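Local coordinates for protein D-glycerate 2-kinase (Thermotoga maritima, PDB 2B8N) that phosphorylates D-glycerate to 2-phosphoglycerate at the expense of ATP, with magnesium as cofactor, in the breakdown of serine via 3-hydroxypyruvate, at residues G323-H328 with G335-E340; A345-E350 with D390-L395. All blocks are in the same frame, centred on the assembly; numbering follows the deposited sequence.

Contact 1 of 2, residues G323-H328 with G335-E340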
loop_
_atom_site.group_PDB
_atom_site.type_symbol
_atom_site.label_atom_id
_atom_site.label_comp_id
_atom_site.label_asym_id
_atom_site.label_seq_id
_atom_site.Cartn_x
_atom_site.Cartn_y
_atom_site.Cartn_z
ATOM N N GLY A 323 3.743 -1.279 9.778
ATOM C CA GLY A 323 4.843 -1.430 8.844
ATOM C C GLY A 323 4.569 -2.444 7.769
ATOM O O GLY A 323 3.424 -2.671 7.387
ATOM N N GLU A 324 5.624 -3.071 7.278
ATOM C CA GLU A 324 5.484 -4.122 6.262
ATOM C C GLU A 324 6.579 -5.193 6.461
ATOM O O GLU A 324 7.699 -5.068 5.954
ATOM C CB GLU A 324 5.536 -3.480 4.868
ATOM C CG GLU A 324 5.279 -4.406 3.713
ATOM C CD GLU A 324 5.634 -3.780 2.351
ATOM O OE1 GLU A 324 6.639 -3.026 2.247
ATOM O OE2 GLU A 324 4.916 -4.064 1.373
ATOM N N THR A 325 6.245 -6.235 7.226
ATOM C CA THR A 325 7.197 -7.317 7.529
ATOM C C THR A 325 7.420 -8.144 6.273
ATOM O O THR A 325 6.774 -7.901 5.249
ATOM C CB THR A 325 6.709 -8.217 8.671
ATOM O OG1 THR A 325 5.349 -8.609 8.437
ATOM C CG2 THR A 325 6.788 -7.492 10.000
ATOM N N VAL A 326 8.360 -9.084 6.346
ATOM C CA VAL A 326 8.615 -10.040 5.265
ATOM C C VAL A 326 8.709 -11.438 5.825
ATOM O O VAL A 326 8.875 -11.629 7.035
ATOM C CB VAL A 326 9.936 -9.737 4.515
ATOM C CG1 VAL A 326 9.857 -8.369 3.849
ATOM C CG2 VAL A 326 11.133 -9.785 5.465
ATOM N N VAL A 327 8.610 -12.412 4.933
ATOM C CA VAL A 327 8.720 -13.814 5.298
ATOM C C VAL A 327 9.672 -14.450 4.310
ATOM O O VAL A 327 9.444 -14.326 3.128
ATOM C CB VAL A 327 7.327 -14.528 5.262
ATOM C CG1 VAL A 327 7.419 -15.969 5.793
ATOM C CG2 VAL A 327 6.311 -13.747 6.088
ATOM N N HIS A 328 10.739 -15.090 4.797
ATOM C CA HIS A 328 11.634 -15.884 3.950
ATOM C C HIS A 328 11.017 -17.264 3.860
ATOM O O HIS A 328 11.083 -18.045 4.792
ATOM C CB HIS A 328 13.051 -15.971 4.522
ATOM N N GLY A 335 -0.235 -19.224 4.323
ATOM C CA GLY A 335 -0.095 -18.236 5.380
ATOM C C GLY A 335 0.144 -16.854 4.807
ATOM O O GLY A 335 -0.229 -16.559 3.666
ATOM N N GLY A 336 0.742 -15.988 5.605
ATOM C CA GLY A 336 1.022 -14.637 5.153
ATOM C C GLY A 336 1.836 -13.985 6.230
ATOM O O GLY A 336 1.942 -14.545 7.312
ATOM N N ARG A 337 2.422 -12.825 5.958
ATOM C CA ARG A 337 3.248 -12.187 6.977
ATOM C C ARG A 337 2.498 -11.923 8.299
ATOM O O ARG A 337 3.017 -12.233 9.385
ATOM C CB ARG A 337 3.900 -10.911 6.463
ATOM C CG ARG A 337 2.961 -9.799 6.025
ATOM C CD ARG A 337 3.724 -8.857 5.108
ATOM N NE ARG A 337 3.067 -7.562 4.928
ATOM C CZ ARG A 337 2.522 -7.125 3.792
ATOM N NH1 ARG A 337 2.545 -7.842 2.676
ATOM N NH2 ARG A 337 1.962 -5.928 3.764
ATOM N N ASN A 338 1.292 -11.356 8.226
ATOM C CA ASN A 338 0.572 -11.026 9.452
ATOM C C ASN A 338 0.158 -12.281 10.236
ATOM O O ASN A 338 0.082 -12.273 11.484
ATOM C CB ASN A 338 -0.623 -10.103 9.155
ATOM C CG ASN A 338 -0.188 -8.723 8.602
ATOM O OD1 ASN A 338 0.453 -7.956 9.304
ATOM N ND2 ASN A 338 -0.554 -8.414 7.350
ATOM N N GLN A 339 -0.090 -13.373 9.529
ATOM C CA GLN A 339 -0.502 -14.613 10.199
ATOM C C GLN A 339 0.695 -15.295 10.881
ATOM O O GLN A 339 0.541 -15.913 11.952
ATOM C CB GLN A 339 -1.207 -15.552 9.223
ATOM C CG GLN A 339 -2.582 -15.073 8.812
ATOM C CD GLN A 339 -3.080 -15.722 7.545
ATOM O OE1 GLN A 339 -3.116 -16.935 7.444
ATOM N NE2 GLN A 339 -3.466 -14.917 6.571
ATOM N N GLU A 340 1.888 -15.149 10.294
ATOM C CA GLU A 340 3.120 -15.660 10.926
ATOM C C GLU A 340 3.504 -14.852 12.149
ATOM O O GLU A 340 3.931 -15.411 13.151
ATOM C CB GLU A 340 4.298 -15.710 9.957
ATOM C CG GLU A 340 4.199 -16.882 9.033
ATOM C CD GLU A 340 5.514 -17.334 8.506
ATOM O OE1 GLU A 340 6.567 -16.782 8.927
ATOM O OE2 GLU A 340 5.466 -18.261 7.668
HETATM O O HOH W 1 3.243 -7.778 9.752
#

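Contact 2 of 2, residues A345-E350 with D390-L395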
loop_
_atom_site.group_PDB
_atom_site.type_symbol
_atom_site.label_atom_id
_atom_site.label_comp_id
_atom_site.label_asym_id
_atom_site.label_seq_id
_atom_site.Cartn_x
_atom_site.Cartn_y
_atom_site.Cartn_z
ATOM N N ALA A 345 3.951 -14.990 17.914
ATOM C CA ALA A 345 3.616 -14.317 19.162
ATOM C C ALA A 345 2.845 -15.239 20.106
ATOM O O ALA A 345 3.138 -15.289 21.296
ATOM C CB ALA A 345 2.831 -13.065 18.888
ATOM N N ALA A 346 1.869 -15.976 19.586
ATOM C CA ALA A 346 1.085 -16.868 20.450
ATOM C C ALA A 346 1.968 -17.902 21.160
ATOM O O ALA A 346 1.711 -18.265 22.312
ATOM C CB ALA A 346 0.032 -17.556 19.670
ATOM N N ILE A 347 2.995 -18.372 20.453
ATOM C CA ILE A 347 4.010 -19.252 21.017
ATOM C C ILE A 347 4.745 -18.553 22.167
ATOM O O ILE A 347 4.829 -19.076 23.262
ATOM C CB ILE A 347 4.999 -19.691 19.912
ATOM C CG1 ILE A 347 4.291 -20.667 18.954
ATOM C CG2 ILE A 347 6.260 -20.322 20.516
ATOM C CD1 ILE A 347 4.967 -20.833 17.598
ATOM N N ALA A 348 5.266 -17.363 21.898
ATOM C CA ALA A 348 5.936 -16.521 22.903
ATOM C C ALA A 348 5.066 -16.116 24.117
ATOM O O ALA A 348 5.604 -15.829 25.179
ATOM C CB ALA A 348 6.477 -15.257 22.230
ATOM N N LEU A 349 3.741 -16.048 23.952
ATOM C CA LEU A 349 2.838 -15.623 25.030
ATOM C C LEU A 349 2.109 -16.767 25.680
ATOM O O LEU A 349 1.179 -16.516 26.430
ATOM C CB LEU A 349 1.768 -14.665 24.516
ATOM C CG LEU A 349 2.234 -13.432 23.772
ATOM C CD1 LEU A 349 1.029 -12.772 23.086
ATOM C CD2 LEU A 349 2.942 -12.485 24.730
ATOM N N GLU A 350 2.481 -18.014 25.399
ATOM C CA GLU A 350 1.764 -19.141 25.991
ATOM C C GLU A 350 1.710 -18.985 27.508
ATOM O O GLU A 350 2.724 -18.702 28.151
ATOM C CB GLU A 350 2.407 -20.489 25.630
ATOM C CG GLU A 350 1.684 -21.672 26.276
ATOM C CD GLU A 350 2.111 -23.025 25.751
ATOM O OE1 GLU A 350 2.895 -23.091 24.780
ATOM O OE2 GLU A 350 1.642 -24.042 26.303
ATOM N N ASP A 390 1.481 -29.252 16.796
ATOM C CA ASP A 390 2.684 -28.518 17.226
ATOM C C ASP A 390 2.810 -27.159 16.501
ATOM O O ASP A 390 3.059 -27.115 15.291
ATOM C CB ASP A 390 3.951 -29.339 16.980
ATOM C CG ASP A 390 5.220 -28.548 17.277
ATOM O OD1 ASP A 390 5.177 -27.641 18.132
ATOM O OD2 ASP A 390 6.259 -28.819 16.640
ATOM N N PRO A 391 2.646 -26.049 17.240
ATOM C CA PRO A 391 2.799 -24.708 16.674
ATOM C C PRO A 391 4.102 -24.416 15.892
ATOM O O PRO A 391 4.032 -23.752 14.855
ATOM C CB PRO A 391 2.702 -23.819 17.914
ATOM C CG PRO A 391 1.809 -24.577 18.818
ATOM C CD PRO A 391 2.246 -25.988 18.654
ATOM N N TYR A 392 5.261 -24.894 16.372
ATOM C CA TYR A 392 6.552 -24.656 15.675
ATOM C C TYR A 392 6.592 -25.300 14.302
ATOM O O TYR A 392 7.187 -24.759 13.375
ATOM C CB TYR A 392 7.750 -25.200 16.449
ATOM C CG TYR A 392 7.985 -24.513 17.756
ATOM C CD1 TYR A 392 8.770 -23.353 17.831
ATOM C CD2 TYR A 392 7.416 -25.013 18.937
ATOM C CE1 TYR A 392 8.986 -22.707 19.057
ATOM C CE2 TYR A 392 7.620 -24.386 20.160
ATOM C CZ TYR A 392 8.406 -23.236 20.217
ATOM O OH TYR A 392 8.594 -22.622 21.440
ATOM N N GLN A 393 5.976 -26.463 14.174
ATOM C CA GLN A 393 5.963 -27.165 12.901
ATOM C C GLN A 393 5.135 -26.415 11.832
ATOM O O GLN A 393 5.501 -26.423 10.647
ATOM C CB GLN A 393 5.479 -28.609 13.107
ATOM C CG GLN A 393 6.181 -29.637 12.233
ATOM C CD GLN A 393 7.695 -29.662 12.455
ATOM O OE1 GLN A 393 8.478 -29.486 11.515
ATOM N NE2 GLN A 393 8.110 -29.860 13.708
ATOM N N TYR A 394 4.045 -25.755 12.237
ATOM C CA TYR A 394 3.241 -24.952 11.294
ATOM C C TYR A 394 4.022 -23.740 10.834
ATOM O O TYR A 394 3.973 -23.355 9.672
ATOM C CB TYR A 394 1.905 -24.519 11.914
ATOM C CG TYR A 394 0.940 -25.660 11.923
ATOM C CD1 TYR A 394 0.295 -26.051 10.762
ATOM C CD2 TYR A 394 0.724 -26.399 13.066
ATOM C CE1 TYR A 394 -0.559 -27.121 10.751
ATOM C CE2 TYR A 394 -0.128 -27.468 13.061
ATOM C CZ TYR A 394 -0.770 -27.825 11.908
ATOM O OH TYR A 394 -1.629 -28.906 11.915
ATOM N N LEU A 395 4.764 -23.160 11.761
ATOM C CA LEU A 395 5.585 -22.010 11.464
ATOM C C LEU A 395 6.774 -22.442 10.591
ATOM O O LEU A 395 7.026 -21.858 9.544
ATOM C CB LEU A 395 6.011 -21.340 12.772
ATOM C CG LEU A 395 6.453 -19.873 12.821
ATOM C CD1 LEU A 395 5.536 -18.846 12.118
ATOM C CD2 LEU A 395 6.624 -19.503 14.285
#

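Contact 1 of 2, residues G323-H328 with G335-E340
V327 and R337 have the nearest CA atoms across these segments, 6.0 Å apart, and apolar contact dominates between them. CG2 of V327 rests on the first turn of the helix, 3.6 Å from R337 CA, while its other branch, CG1, lies 3.3 Å from E340 OE1. The carboxylate of E340 thus meets a methyl group on this side, and its polar partner is N398, bonded through OE2. T325 borders the R337 chain: OG1 sits 3.4 Å from R337 CB, and the carbonyl oxygen of T325 faces CD. A first torsion of 61° places R337 CG between the backbone N and the carbonyl carbon; from there the chain runs extended past T325 to E324.

The charged ends meet less directly. E324 CG covers one face of the R337 guanidinium, 3.6 Å from NH2 and offset toward the rim. The carboxylate of E324 is turned 76° from the guanidinium plane, and OE2 remains 4.2 Å from R337 NH2; any attraction is probably electrostatic only, since no N-H points at OE2. The salt bridge of R337 is made instead by NE to D422.

No direct hydrogen bond joins the segments, but a water does: it lies 2.6 Å from T325 OG1 and donates to N338 OD1 at 2.8 Å. G336 is the N-cap residue, its carbonyl oxygen accepting from E340 N. The arrangement is the loop-to-helix junction of a beta-alpha-beta crossover linking the parallel strands 317-323 and 355-361, in which the loop leaving strand 317-323 folds back against the start of helix 337-348.

Contact 2 of 2, residues A345-E350 with D390-L395
I347 reaches from the last turn of helix 337-348 to P391, Y392 and L395 on helix 391-396, an apolar helix-helix contact in which a single residue supplies one whole side. The evidence is in the buried surface: of 177 Å² summed over both segments, 104 Å² belong to I347, and no hydrogen bond crosses.

Each branch of the isoleucine has its own partner. With chi1 at -71°, CG1 stands beside the backbone N and CG2 opposite it, which points the branches to different residues: CG1 and CD1 to P391 and L395, CG2 to Y392. I347 CG1 lies 3.7 Å from P391 CB. Beyond it, a chi2 of 161° extends the chain and carries I347 CD1 to within 3.9 Å of L395 CD2. P391 CB is near this methyl as well. I347 CG2 meets the phenol end of Y392, 3.4 Å from Y392 OH with CZ just behind; the methyl approaches the ring obliquely. The CA-CB bond of Y392 points neither at the isoleucine nor from it, and it is the far end of the ring that makes the contact. With an alanine here, CG1, CG2 and CD1 would be missing, and P391 and L395 would probably face a gap while the phenol end of Y392 would lose its methyl neighbour.

Neighbouring helices complete the setting. R297 of helix 292-309 also touches I347, L384 of helix 380-386 packs on P391, and E350 is held by salt bridges to K382 and K385.

The start of helix 391-396 is N-capped by D390, whose two carboxylate oxygens each accept a weak bond. One is from Y392 N to D390 OD1, at 3.3 Å; the other runs from Q393 N to D390 OD2, at 3.4 Å with an N-H...O angle of 131°.

From the N terminus, the chain first builds the six-stranded parallel sheet and only later the mixed one, beside which both contacts lie. Contact 1 closes a short loop, with six residues between its segments, between strand 317-323 and the start of helix 337-348. Contact 2 opens after it, at the other end of that helix, and closes a longer excursion through strands 355-361 and 373-377 and helix 380-386 before helix 391-396. The two are therefore in series, neither nested nor crossed. Their centres lie about 15 Å apart, yet they touch: E340 CG packs 3.9 Å from L395 CD1, so helix 337-348 joins the strand-end loop to helix 391-396.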